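Local coordinates for 5-dehydro-2-deoxygluconokinase (Bacillus halodurans C-125, PDB 2QCV), which probably phosphorylates 5-dehydro-2-deoxy-D-gluconate with ATP, a step in the breakdown of myo-inositol, as a member of the PfkB carbohydrate kinase family, at residues Phe247-Thr250 with Glu254-Arg257. Numbering follows the deposited sequence.
Sequences FAYT and EAYR
Ala248 and Tyr256 form the hydrogen-bonded pair at the middle of a β-hairpin, the last two antiparallel strands at one margin of the large sheet of this ribokinase-like fold. Ala248 N donates to Tyr256 O at 2.9 Å, and Tyr256 N returns a bond of 2.8 Å to Ala248 O. This face is the more enclosed one, covered by helix 289-305: the methyl of Ala248 lies beside CB of Tyr256, while Thr250 CG2 meets the edge of the Tyr256 ring at CE2, 4.1 Å away. Ile289 of the helix touches all three side chains, and Leu293 adds to the cover over Tyr256.

Near the turn, Thr250 N donates to Glu254 O (3.0 Å). The hydroxyl of Thr250 sits between its own backbone N and carbonyl carbon (chi1 69°), where OG1 accepts Glu254 N at 3.1 Å. One water donates to both Thr250 O and Glu254 O, so Glu254 O is gripped twice, while the carboxylate of Glu254 leads away from the strand pair.

On the face bearing Phe247, Tyr249, Ala255 and Arg257, both Ala255 and Arg257 lie exposed, although the contacts are no longer. Ala255 CB rests against Tyr249 CD1 at 3.8 Å, and the hydroxyl of Tyr249 is hydrogen-bonded to Asn222, at the start of helix 222-229. Arg257 runs alongside Phe247, then bends at chi3 (-74°), bringing the guanidinium to the ring edge with the two planes 72° apart. Phe247 CE2 thus stands 3.7 Å above the guanidinium centre; the ring of His241 also meets Phe247.

Backbone bonds and the threonine hydroxyl therefore fix the strand register, whereas the arginine offers its guanidinium face to the ring edge and not to the pi face, making that contact mainly van der Waals.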
loop_
_atom_site.group_PDB
_atom_site.type_symbol
_atom_site.label_atom_id
_atom_site.label_comp_id
_atom_site.label_asym_id
_atom_site.label_seq_id
_atom_site.Cartn_x
_atom_site.Cartn_y
_atom_site.Cartn_z
ATOM N N PHE A 247 -24.382 19.950 28.574
ATOM C CA PHE A 247 -24.542 19.427 29.939
ATOM C C PHE A 247 -23.189 18.920 30.395
ATOM O O PHE A 247 -22.482 18.215 29.624
ATOM C CB PHE A 247 -25.600 18.343 29.928
ATOM C CG PHE A 247 -26.918 18.828 29.380
ATOM C CD1 PHE A 247 -27.139 18.867 28.008
ATOM C CD2 PHE A 247 -27.912 19.296 30.229
ATOM C CE1 PHE A 247 -28.339 19.354 27.497
ATOM C CE2 PHE A 247 -29.091 19.794 29.730
ATOM C CZ PHE A 247 -29.316 19.805 28.362
ATOM N N ALA A 248 -22.781 19.314 31.592
ATOM C CA ALA A 248 -21.574 18.802 32.194
ATOM C C ALA A 248 -21.962 18.020 33.435
ATOM O O ALA A 248 -22.846 18.454 34.230
ATOM C CB ALA A 248 -20.639 19.943 32.558
ATOM N N TYR A 249 -21.295 16.895 33.625
ATOM C CA TYR A 249 -21.569 15.980 34.739
ATOM C C TYR A 249 -20.264 15.658 35.475
ATOM O O TYR A 249 -19.275 15.395 34.827
ATOM C CB TYR A 249 -22.125 14.668 34.176
ATOM C CG TYR A 249 -23.362 14.816 33.304
ATOM C CD1 TYR A 249 -24.627 14.835 33.878
ATOM C CD2 TYR A 249 -23.254 14.975 31.934
ATOM C CE1 TYR A 249 -25.778 14.972 33.109
ATOM C CE2 TYR A 249 -24.365 15.090 31.140
ATOM C CZ TYR A 249 -25.645 15.086 31.737
ATOM O OH TYR A 249 -26.745 15.234 30.986
ATOM N N THR A 250 -20.282 15.658 36.803
ATOM C CA THR A 250 -19.107 15.351 37.628
ATOM C C THR A 250 -19.287 14.001 38.312
ATOM O O THR A 250 -20.422 13.545 38.548
ATOM C CB THR A 250 -18.852 16.435 38.704
ATOM O OG1 THR A 250 -19.894 16.381 39.687
ATOM C CG2 THR A 250 -18.785 17.792 38.048
ATOM N N GLU A 254 -22.830 15.896 40.428
ATOM C CA GLU A 254 -23.475 17.162 40.069
ATOM C C GLU A 254 -23.655 17.231 38.552
ATOM O O GLU A 254 -23.007 16.485 37.813
ATOM C CB GLU A 254 -22.643 18.340 40.581
ATOM C CG GLU A 254 -22.385 18.264 42.083
ATOM C CD GLU A 254 -23.681 18.330 42.925
ATOM O OE1 GLU A 254 -24.636 19.057 42.522
ATOM O OE2 GLU A 254 -23.731 17.645 43.985
ATOM N N ALA A 255 -24.583 18.076 38.104
ATOM C CA ALA A 255 -24.845 18.292 36.675
ATOM C C ALA A 255 -25.108 19.769 36.448
ATOM O O ALA A 255 -25.747 20.440 37.303
ATOM C CB ALA A 255 -26.027 17.474 36.195
ATOM N N TYR A 256 -24.608 20.289 35.334
ATOM C CA TYR A 256 -24.680 21.723 35.009
ATOM C C TYR A 256 -25.152 21.860 33.580
ATOM O O TYR A 256 -24.884 20.975 32.764
ATOM C CB TYR A 256 -23.294 22.379 35.126
ATOM C CG TYR A 256 -22.701 22.209 36.482
ATOM C CD1 TYR A 256 -22.958 23.130 37.475
ATOM C CD2 TYR A 256 -21.894 21.096 36.787
ATOM C CE1 TYR A 256 -22.429 22.981 38.735
ATOM C CE2 TYR A 256 -21.352 20.940 38.053
ATOM C CZ TYR A 256 -21.630 21.898 39.022
ATOM O OH TYR A 256 -21.153 21.800 40.319
ATOM N N ARG A 257 -25.850 22.949 33.285
ATOM C CA ARG A 257 -26.419 23.169 31.970
ATOM C C ARG A 257 -25.913 24.469 31.395
ATOM O O ARG A 257 -25.771 25.466 32.105
ATOM C CB ARG A 257 -27.952 23.174 32.082
ATOM C CG ARG A 257 -28.641 23.597 30.829
ATOM C CD ARG A 257 -30.062 23.976 31.124
ATOM N NE ARG A 257 -30.929 22.829 31.377
ATOM C CZ ARG A 257 -31.726 22.272 30.467
ATOM N NH1 ARG A 257 -31.735 22.683 29.194
ATOM N NH2 ARG A 257 -32.497 21.268 30.835
HETATM O O HOH W 1 -23.021 13.599 37.585
#